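Local structure of paenibacillus xanthan lyase (Paenibacillus, 6F2P) at residues A[378-383]-A[491-496]; A[907-912]-A[950-955]; A[768-773]-A[891-896]. The protein probably cleaves, by beta-elimination, the linkage between the terminal mannose and the glucuronic acid in the side chains of the polysaccharide xanthan. One frame throughout, in Å; residues are numbered along the deposited sequence.

Interaction 1 of 3, residues A[378-383]-A[491-496]; sequences PGFGFG and DEIVAL. With CA (calcium ion), chain B.
F380 and F382 reach across from one beta sheet to meet I493 on another, inside the super-sandwich domain that characterises polysaccharide lyase family 8. Strand 380-385 belongs to a four-stranded antiparallel sheet and strand 493-501 to a nine-stranded one, and this buried contact, made wholly of side chains packed against each other and against backbone carbon, illustrates how such layers adhere. I493 is the centre of it. Its CD1 methyl lies over one face of the F382 ring, 4.2 Å from the ring centroid and 24° off the normal, a CH-pi contact displaced toward the rim. The other branch serves the same ring, CG2 coming within 3.9 Å of F382 CZ. I493 CD1 also touches F380, 3.7 Å from its CE2, where the two side chains run past each other in opposite directions. F380 holds its CG between the backbone N and the carbonyl carbon (chi1 64°), and its ring extends along 491-493 until the CE1 edge meets D491 CA at 3.9 Å, almost in the ring plane. An alanine here would remove that ring and is likely to open a gap beside I493 CD1 and the D491 backbone. P621 also packs on F380, while M488 touches both F382 and I493. Just beyond the apolar contact, D491 and E492 turn their carboxylates to a calcium ion whose site D490, Q636 and E651 complete; E492 OE2 is also hydrogen-bonded to Y631 OH. D491 OD1 binds the metal at 2.4 Å, and E492 grips it with both oxygens. One of these, E492 OE1, also accepts a hydrogen bond from D491 N at 3.3 Å, the donor standing 42° out of the carboxylate plane.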
loop_
_atom_site.group_PDB
_atom_site.type_symbol
_atom_site.label_atom_id
_atom_site.label_comp_id
_atom_site.label_asym_id
_atom_site.label_seq_id
_atom_site.Cartn_x
_atom_site.Cartn_y
_atom_site.Cartn_z
ATOM N N PRO A 378 -6.468 -18.811 12.528
ATOM C CA PRO A 378 -6.510 -19.580 13.774
ATOM C C PRO A 378 -5.211 -20.357 13.986
ATOM O O PRO A 378 -4.865 -21.212 13.175
ATOM C CB PRO A 378 -7.693 -20.528 13.563
ATOM C CG PRO A 378 -7.942 -20.535 12.078
ATOM C CD PRO A 378 -7.556 -19.177 11.604
ATOM N N GLY A 379 -4.495 -20.042 15.061
ATOM C CA GLY A 379 -3.263 -20.731 15.389
ATOM C C GLY A 379 -1.984 -19.934 15.152
ATOM O O GLY A 379 -0.944 -20.235 15.744
ATOM N N PHE A 380 -2.037 -18.925 14.287
ATOM C CA PHE A 380 -0.842 -18.130 14.032
ATOM C C PHE A 380 -1.110 -16.721 13.510
ATOM O O PHE A 380 -2.193 -16.411 13.026
ATOM C CB PHE A 380 0.108 -18.868 13.087
ATOM C CG PHE A 380 -0.457 -19.099 11.709
ATOM C CD1 PHE A 380 -1.273 -20.195 11.450
ATOM C CD2 PHE A 380 -0.160 -18.232 10.671
ATOM C CE1 PHE A 380 -1.784 -20.419 10.189
ATOM C CE2 PHE A 380 -0.667 -18.450 9.401
ATOM C CZ PHE A 380 -1.486 -19.547 9.160
ATOM N N GLY A 381 -0.102 -15.867 13.637
ATOM C CA GLY A 381 -0.138 -14.540 13.066
ATOM C C GLY A 381 1.095 -14.394 12.205
ATOM O O GLY A 381 2.123 -15.017 12.466
ATOM N N PHE A 382 0.997 -13.580 11.167
ATOM C CA PHE A 382 2.086 -13.429 10.225
ATOM C C PHE A 382 2.220 -11.969 9.845
ATOM O O PHE A 382 1.277 -11.355 9.351
ATOM C CB PHE A 382 1.806 -14.268 8.985
ATOM C CG PHE A 382 2.936 -14.299 7.995
ATOM C CD1 PHE A 382 4.094 -15.020 8.263
ATOM C CD2 PHE A 382 2.830 -13.634 6.782
ATOM C CE1 PHE A 382 5.130 -15.070 7.339
ATOM C CE2 PHE A 382 3.860 -13.678 5.855
ATOM C CZ PHE A 382 5.010 -14.399 6.135
ATOM N N GLY A 383 3.396 -11.411 10.086
ATOM C CA GLY A 383 3.660 -10.030 9.751
ATOM C C GLY A 383 4.603 -9.965 8.574
ATOM O O GLY A 383 5.507 -10.796 8.450
ATOM N N ASP A 491 -4.109 -21.873 6.219
ATOM C CA ASP A 491 -3.206 -22.478 7.194
ATOM C C ASP A 491 -1.807 -22.653 6.625
ATOM O O ASP A 491 -1.012 -23.410 7.161
ATOM C CB ASP A 491 -3.748 -23.825 7.692
ATOM C CG ASP A 491 -3.978 -24.830 6.564
ATOM O OD1 ASP A 491 -3.771 -24.483 5.381
ATOM O OD2 ASP A 491 -4.410 -25.962 6.865
ATOM N N GLU A 492 -1.514 -21.962 5.531
ATOM C CA GLU A 492 -0.171 -21.992 4.971
ATOM C C GLU A 492 0.211 -20.631 4.430
ATOM O O GLU A 492 -0.655 -19.830 4.075
ATOM C CB GLU A 492 -0.052 -23.031 3.850
ATOM C CG GLU A 492 -0.916 -22.758 2.633
ATOM C CD GLU A 492 -2.277 -23.435 2.720
ATOM O OE1 GLU A 492 -3.219 -22.788 3.216
ATOM O OE2 GLU A 492 -2.406 -24.612 2.299
ATOM N N ILE A 493 1.515 -20.381 4.382
ATOM C CA ILE A 493 2.058 -19.237 3.665
ATOM C C ILE A 493 3.040 -19.727 2.615
ATOM O O ILE A 493 3.983 -20.450 2.929
ATOM C CB ILE A 493 2.799 -18.268 4.595
ATOM C CG1 ILE A 493 1.840 -17.694 5.635
ATOM C CG2 ILE A 493 3.432 -17.153 3.785
ATOM C CD1 ILE A 493 2.158 -18.121 7.036
ATOM N N VAL A 494 2.817 -19.358 1.363
ATOM C CA VAL A 494 3.767 -19.724 0.327
ATOM C C VAL A 494 4.654 -18.525 0.038
ATOM O O VAL A 494 4.158 -17.410 -0.157
ATOM C CB VAL A 494 3.070 -20.186 -0.966
ATOM C CG1 VAL A 494 4.104 -20.566 -2.020
ATOM C CG2 VAL A 494 2.129 -21.356 -0.680
ATOM N N ALA A 495 5.963 -18.756 0.023
ATOM C CA ALA A 495 6.932 -17.712 -0.287
ATOM C C ALA A 495 7.679 -18.068 -1.568
ATOM O O ALA A 495 8.238 -19.163 -1.682
ATOM C CB ALA A 495 7.909 -17.527 0.873
ATOM N N LEU A 496 7.676 -17.147 -2.528
ATOM C CA LEU A 496 8.344 -17.368 -3.800
ATOM C C LEU A 496 9.336 -16.263 -4.096
ATOM O O LEU A 496 9.095 -15.093 -3.791
ATOM C CB LEU A 496 7.335 -17.409 -4.942
ATOM C CG LEU A 496 6.237 -18.469 -4.938
ATOM C CD1 LEU A 496 5.507 -18.418 -6.268
ATOM C CD2 LEU A 496 6.811 -19.855 -4.680
HETATM CA CA CA B . -4.729 -24.808 3.202
#

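Interaction 2 of 3, residues A[907-912]-A[950-955]. With CA (calcium ion), chain G.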
loop_
_atom_site.group_PDB
_atom_site.type_symbol
_atom_site.label_atom_id
_atom_site.label_comp_id
_atom_site.label_asym_id
_atom_site.label_seq_id
_atom_site.Cartn_x
_atom_site.Cartn_y
_atom_site.Cartn_z
ATOM N N VAL A 907 -11.627 -2.334 -47.165
ATOM C CA VAL A 907 -11.734 -3.777 -47.371
ATOM C C VAL A 907 -11.519 -4.149 -48.840
ATOM O O VAL A 907 -12.085 -3.514 -49.726
ATOM C CB VAL A 907 -13.106 -4.312 -46.929
ATOM C CG1 VAL A 907 -13.172 -5.816 -47.141
ATOM C CG2 VAL A 907 -13.373 -3.967 -45.470
ATOM N N ILE A 908 -10.691 -5.159 -49.097
ATOM C CA ILE A 908 -10.484 -5.655 -50.460
ATOM C C ILE A 908 -10.894 -7.119 -50.585
ATOM O O ILE A 908 -10.547 -7.945 -49.742
ATOM C CB ILE A 908 -9.017 -5.527 -50.912
ATOM C CG1 ILE A 908 -8.572 -4.066 -50.892
ATOM C CG2 ILE A 908 -8.827 -6.135 -52.308
ATOM C CD1 ILE A 908 -7.149 -3.844 -51.395
ATOM N N VAL A 909 -11.646 -7.440 -51.633
ATOM C CA VAL A 909 -12.013 -8.826 -51.892
ATOM C C VAL A 909 -11.535 -9.259 -53.271
ATOM O O VAL A 909 -11.915 -8.661 -54.274
ATOM C CB VAL A 909 -13.524 -9.048 -51.770
ATOM C CG1 VAL A 909 -13.831 -10.525 -51.794
ATOM C CG2 VAL A 909 -14.043 -8.430 -50.484
ATOM N N ASP A 910 -10.680 -10.281 -53.310
ATOM C CA ASP A 910 -10.158 -10.810 -54.567
ATOM C C ASP A 910 -10.974 -12.041 -54.937
ATOM O O ASP A 910 -11.707 -12.560 -54.104
ATOM C CB ASP A 910 -8.677 -11.169 -54.420
ATOM C CG ASP A 910 -7.989 -11.375 -55.758
ATOM O OD1 ASP A 910 -7.788 -10.374 -56.479
ATOM O OD2 ASP A 910 -7.645 -12.533 -56.086
ATOM N N ASN A 911 -10.871 -12.501 -56.180
ATOM C CA ASN A 911 -11.647 -13.665 -56.606
ATOM C C ASN A 911 -11.189 -14.942 -55.908
ATOM O O ASN A 911 -11.930 -15.927 -55.839
ATOM C CB ASN A 911 -11.562 -13.838 -58.112
ATOM C CG ASN A 911 -10.139 -13.856 -58.604
ATOM O OD1 ASN A 911 -9.471 -12.824 -58.632
ATOM N ND2 ASN A 911 -9.660 -15.033 -58.995
ATOM N N ALA A 912 -9.959 -14.916 -55.402
ATOM C CA ALA A 912 -9.421 -16.007 -54.594
ATOM C C ALA A 912 -8.198 -15.517 -53.838
ATOM O O ALA A 912 -7.144 -15.376 -54.456
ATOM C CB ALA A 912 -9.043 -17.191 -55.477
ATOM N N VAL A 950 -20.667 -13.865 -59.970
ATOM C CA VAL A 950 -19.622 -13.837 -58.948
ATOM C C VAL A 950 -19.985 -12.780 -57.903
ATOM O O VAL A 950 -20.097 -11.601 -58.233
ATOM C CB VAL A 950 -18.235 -13.506 -59.556
ATOM C CG1 VAL A 950 -17.189 -13.359 -58.462
ATOM C CG2 VAL A 950 -17.815 -14.575 -60.550
ATOM N N THR A 951 -20.171 -13.199 -56.652
ATOM C CA THR A 951 -20.623 -12.288 -55.591
ATOM C C THR A 951 -19.563 -11.991 -54.523
ATOM O O THR A 951 -19.259 -12.840 -53.685
ATOM C CB THR A 951 -21.899 -12.824 -54.890
ATOM O OG1 THR A 951 -22.957 -12.957 -55.845
ATOM C CG2 THR A 951 -22.346 -11.883 -53.788
ATOM N N PHE A 952 -19.018 -10.775 -54.550
ATOM C CA PHE A 952 -18.061 -10.324 -53.541
ATOM C C PHE A 952 -18.780 -9.810 -52.293
ATOM O O PHE A 952 -19.386 -8.743 -52.321
ATOM C CB PHE A 952 -17.188 -9.189 -54.092
ATOM C CG PHE A 952 -16.393 -9.549 -55.319
ATOM C CD1 PHE A 952 -16.927 -9.376 -56.588
ATOM C CD2 PHE A 952 -15.097 -10.027 -55.207
ATOM C CE1 PHE A 952 -16.191 -9.690 -57.725
ATOM C CE2 PHE A 952 -14.354 -10.346 -56.343
ATOM C CZ PHE A 952 -14.906 -10.175 -57.603
ATOM N N THR A 953 -18.706 -10.556 -51.196
ATOM C CA THR A 953 -19.283 -10.101 -49.931
ATOM C C THR A 953 -18.195 -9.664 -48.949
ATOM O O THR A 953 -17.563 -10.502 -48.306
ATOM C CB THR A 953 -20.162 -11.195 -49.276
ATOM O OG1 THR A 953 -21.127 -11.673 -50.224
ATOM C CG2 THR A 953 -20.882 -10.648 -48.046
ATOM N N PRO A 954 -17.972 -8.344 -48.831
ATOM C CA PRO A 954 -16.959 -7.811 -47.911
ATOM C C PRO A 954 -17.430 -7.828 -46.463
ATOM O O PRO A 954 -18.634 -7.842 -46.201
ATOM C CB PRO A 954 -16.809 -6.361 -48.368
ATOM C CG PRO A 954 -18.150 -6.017 -48.899
ATOM C CD PRO A 954 -18.646 -7.270 -49.581
ATOM N N ASN A 955 -16.475 -7.830 -45.538
ATOM C CA ASN A 955 -16.773 -7.701 -44.122
ATOM C C ASN A 955 -16.563 -6.250 -43.701
ATOM O O ASN A 955 -15.431 -5.804 -43.499
ATOM C CB ASN A 955 -15.881 -8.629 -43.301
ATOM C CG ASN A 955 -16.375 -8.810 -41.881
ATOM O OD1 ASN A 955 -17.173 -8.015 -41.378
ATOM N ND2 ASN A 955 -15.899 -9.861 -41.224
HETATM CA CA CA G . -7.617 -11.486 -58.778
#
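V909 and F952 lie alongside each other, running in opposite directions, and their torsions decide which parts meet. V909 sets CG1 anti to its own N (chi1 -170°), which brings that methyl to the edge of the F952 ring, 3.7 Å from CD2 and in the ring plane. The remaining methyl, CG2, is directed to the neighbouring proline, 3.9 Å from P954 CA. F952 in turn places CG anti to its carbonyl carbon (chi1 -59°) and turns the edge of its ring to the backbone at D910 and N911, CE2 coming 4.0 Å from D910 C. V907 repeats the valine conformation two residues earlier: the V907 and P954 side chains cross at about a right angle, V907 CG1 lying 3.9 Å from P954 CB, and V907 CG2 approaches N955 O. This is the packing of two layers in the Golvesin C-terminal domain. Strand 907-910 pairs with strand 1030-1039 in one sheet, strand 949-952 lies in the other, and V1034 and L1036 add to the same interior by touching F952 and P954. I908 and D910 start away from the 950-955 segment, and the D910 carboxylate binds a calcium ion. D910 offers both carboxylate oxygens to the calcium, OD1 at 2.6 Å and OD2 farther off at 2.9 Å. N911 supplies its amide oxygen, OD1 lying 2.3 Å from the metal, and Y933 O, D936 O and D1032 complete the site. D910 OD2 also receives a weak hydrogen bond from A912 N, 3.4 Å away.

Interaction 3 of 3, residues A[768-773]-A[891-896]; sequences YEAEAL and LMLDNF. With CA (calcium ion), chain C.
Antiparallel pairing of strand 768-769 with strand 891-900, in a beta-rich domain late in the chain, carries a calcium site to which E769, E771 and D894 contribute. Y768 and F896 form a hydrogen-bonded pair, with Y768 N to F896 O at 2.9 Å and F896 N to Y768 O at 3.0 Å; E769 and N895 form the adjoining non-hydrogen-bonded pair. Thereafter segment 768-773 leaves the strand for a 3-10 turn, yet A770 N still donates to D894 O at 3.1 Å. A classic beta bulge sets D894 and N895 together opposite R824 of the neighbouring strand. D894 also meets the metal through two atoms, its carbonyl oxygen at 2.8 Å and, on a side chain with CG anti to N (chi1 -172°), OD1 at 2.3 Å. The carbonyl D894 O is thus shared by the calcium and the A770 amide. Both glutamates bend at chi2 to reach the ion: E769 binds through OE2 alone, E771 through both carboxylate oxygens. S791 O and K794 O complete the coordination, and the charge of the calcium probably offsets the gathering of three carboxylates. The other oxygen of D894, OD2, is held in a salt bridge by R824, which is likely to fix the carboxylate's rotation. Apolar contacts accompany the site: A770 CB packs 3.6 Å from L893 CG; on the face carrying Y768 and F896 the CB atoms of this pair touch, and the methyl L773 CD1 meets the edge of the F896 ring, in its plane, 4.0 Å from CD2.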
loop_
_atom_site.group_PDB
_atom_site.type_symbol
_atom_site.label_atom_id
_atom_site.label_comp_id
_atom_site.label_asym_id
_atom_site.label_seq_id
_atom_site.Cartn_x
_atom_site.Cartn_y
_atom_site.Cartn_z
ATOM N N TYR A 768 -11.282 13.306 -25.915
ATOM C CA TYR A 768 -10.616 13.140 -24.636
ATOM C C TYR A 768 -10.329 14.541 -24.112
ATOM O O TYR A 768 -9.379 15.178 -24.561
ATOM C CB TYR A 768 -9.281 12.421 -24.820
ATOM C CG TYR A 768 -9.343 10.957 -25.211
ATOM C CD1 TYR A 768 -9.434 10.571 -26.544
ATOM C CD2 TYR A 768 -9.254 9.962 -24.249
ATOM C CE1 TYR A 768 -9.467 9.235 -26.901
ATOM C CE2 TYR A 768 -9.285 8.628 -24.596
ATOM C CZ TYR A 768 -9.394 8.272 -25.921
ATOM O OH TYR A 768 -9.426 6.940 -26.265
ATOM N N GLU A 769 -11.139 15.033 -23.179
ATOM C CA GLU A 769 -10.964 16.399 -22.685
ATOM C C GLU A 769 -9.692 16.559 -21.874
ATOM O O GLU A 769 -9.501 15.880 -20.863
ATOM C CB GLU A 769 -12.169 16.835 -21.857
ATOM C CG GLU A 769 -13.485 16.719 -22.602
ATOM C CD GLU A 769 -13.662 17.800 -23.658
ATOM O OE1 GLU A 769 -14.787 17.922 -24.181
ATOM O OE2 GLU A 769 -12.695 18.533 -23.964
ATOM N N ALA A 770 -8.828 17.465 -22.325
ATOM C CA ALA A 770 -7.541 17.699 -21.684
ATOM C C ALA A 770 -7.728 18.034 -20.210
ATOM O O ALA A 770 -7.007 17.533 -19.355
ATOM C CB ALA A 770 -6.801 18.819 -22.391
ATOM N N GLU A 771 -8.724 18.863 -19.923
ATOM C CA GLU A 771 -9.001 19.288 -18.558
ATOM C C GLU A 771 -9.390 18.145 -17.621
ATOM O O GLU A 771 -9.486 18.346 -16.417
ATOM C CB GLU A 771 -10.108 20.348 -18.543
ATOM C CG GLU A 771 -11.476 19.836 -18.978
ATOM C CD GLU A 771 -11.775 20.150 -20.438
ATOM O OE1 GLU A 771 -12.970 20.160 -20.822
ATOM O OE2 GLU A 771 -10.809 20.397 -21.190
ATOM N N ALA A 772 -9.632 16.956 -18.160
ATOM C CA ALA A 772 -10.068 15.842 -17.320
ATOM C C ALA A 772 -9.180 14.614 -17.478
ATOM O O ALA A 772 -9.558 13.500 -17.092
ATOM C CB ALA A 772 -11.523 15.492 -17.602
ATOM N N LEU A 773 -7.993 14.821 -18.030
ATOM C CA LEU A 773 -7.068 13.723 -18.252
ATOM C C LEU A 773 -6.074 13.591 -17.110
ATOM O O LEU A 773 -5.442 14.569 -16.713
ATOM C CB LEU A 773 -6.327 13.917 -19.569
ATOM C CG LEU A 773 -7.170 13.615 -20.800
ATOM C CD1 LEU A 773 -6.404 13.954 -22.077
ATOM C CD2 LEU A 773 -7.597 12.149 -20.773
ATOM N N LEU A 891 0.638 26.957 -24.073
ATOM C CA LEU A 891 -0.306 26.307 -24.968
ATOM C C LEU A 891 -1.666 26.216 -24.301
ATOM O O LEU A 891 -1.759 26.032 -23.083
ATOM C CB LEU A 891 0.200 24.908 -25.316
ATOM C CG LEU A 891 -0.616 24.006 -26.242
ATOM C CD1 LEU A 891 -0.654 24.562 -27.662
ATOM C CD2 LEU A 891 -0.034 22.600 -26.233
ATOM N N MET A 892 -2.718 26.364 -25.098
ATOM C CA MET A 892 -4.079 26.176 -24.615
ATOM C C MET A 892 -4.680 24.912 -25.232
ATOM O O MET A 892 -5.306 24.965 -26.295
ATOM C CB MET A 892 -4.946 27.394 -24.951
ATOM C CG MET A 892 -4.677 28.619 -24.091
ATOM S SD MET A 892 -5.206 28.397 -22.378
ATOM C CE MET A 892 -4.152 29.594 -21.563
ATOM N N LEU A 893 -4.489 23.778 -24.562
ATOM C CA LEU A 893 -4.964 22.489 -25.064
ATOM C C LEU A 893 -6.429 22.227 -24.696
ATOM O O LEU A 893 -6.795 22.251 -23.522
ATOM C CB LEU A 893 -4.065 21.373 -24.526
ATOM C CG LEU A 893 -4.362 19.910 -24.863
ATOM C CD1 LEU A 893 -4.438 19.681 -26.365
ATOM C CD2 LEU A 893 -3.279 19.039 -24.244
ATOM N N ASP A 894 -7.265 21.972 -25.697
ATOM C CA ASP A 894 -8.683 21.727 -25.438
ATOM C C ASP A 894 -8.959 20.236 -25.296
ATOM O O ASP A 894 -9.527 19.804 -24.293
ATOM C CB ASP A 894 -9.569 22.346 -26.533
ATOM C CG ASP A 894 -11.067 22.272 -26.202
ATOM O OD1 ASP A 894 -11.417 21.830 -25.082
ATOM O OD2 ASP A 894 -11.897 22.667 -27.055
ATOM N N ASN A 895 -8.560 19.454 -26.298
ATOM C CA ASN A 895 -8.782 18.011 -26.255
ATOM C C ASN A 895 -7.942 17.216 -27.251
ATOM O O ASN A 895 -7.162 17.781 -28.015
ATOM C CB ASN A 895 -10.272 17.675 -26.422
ATOM C CG ASN A 895 -10.827 18.071 -27.786
ATOM O OD1 ASN A 895 -10.111 18.104 -28.785
ATOM N ND2 ASN A 895 -12.123 18.361 -27.828
ATOM N N PHE A 896 -8.103 15.898 -27.213
ATOM C CA PHE A 896 -7.578 15.016 -28.241
ATOM C C PHE A 896 -8.759 14.297 -28.882
ATOM O O PHE A 896 -9.794 14.098 -28.245
ATOM C CB PHE A 896 -6.638 13.966 -27.648
ATOM C CG PHE A 896 -5.331 14.515 -27.146
ATOM C CD1 PHE A 896 -4.329 14.870 -28.033
ATOM C CD2 PHE A 896 -5.092 14.639 -25.785
ATOM C CE1 PHE A 896 -3.125 15.362 -27.580
ATOM C CE2 PHE A 896 -3.880 15.128 -25.320
ATOM C CZ PHE A 896 -2.895 15.493 -26.223
HETATM CA CA CA C . -11.898 20.793 -23.129
#

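How the interactions relate
Each of the three contacts places a calcium ion beside packed beta structure, but each does so in a separate part of the chain. Interaction 1 belongs to the super-sandwich domain; its centre lies about 49 Å from that of interaction 3, on the opposite side of the chain's centre, and about 62 Å from that of interaction 2. Interactions 2 and 3 are nearer neighbours, with nearest atoms about 22 Å apart, and none touches another. In family 8 lyases the catalytic cleft lies between the helical and super-sandwich domains, so interaction 1 probably sits in one of the cleft-forming domains, whereas interactions 2 and 3 belong to later beta domains.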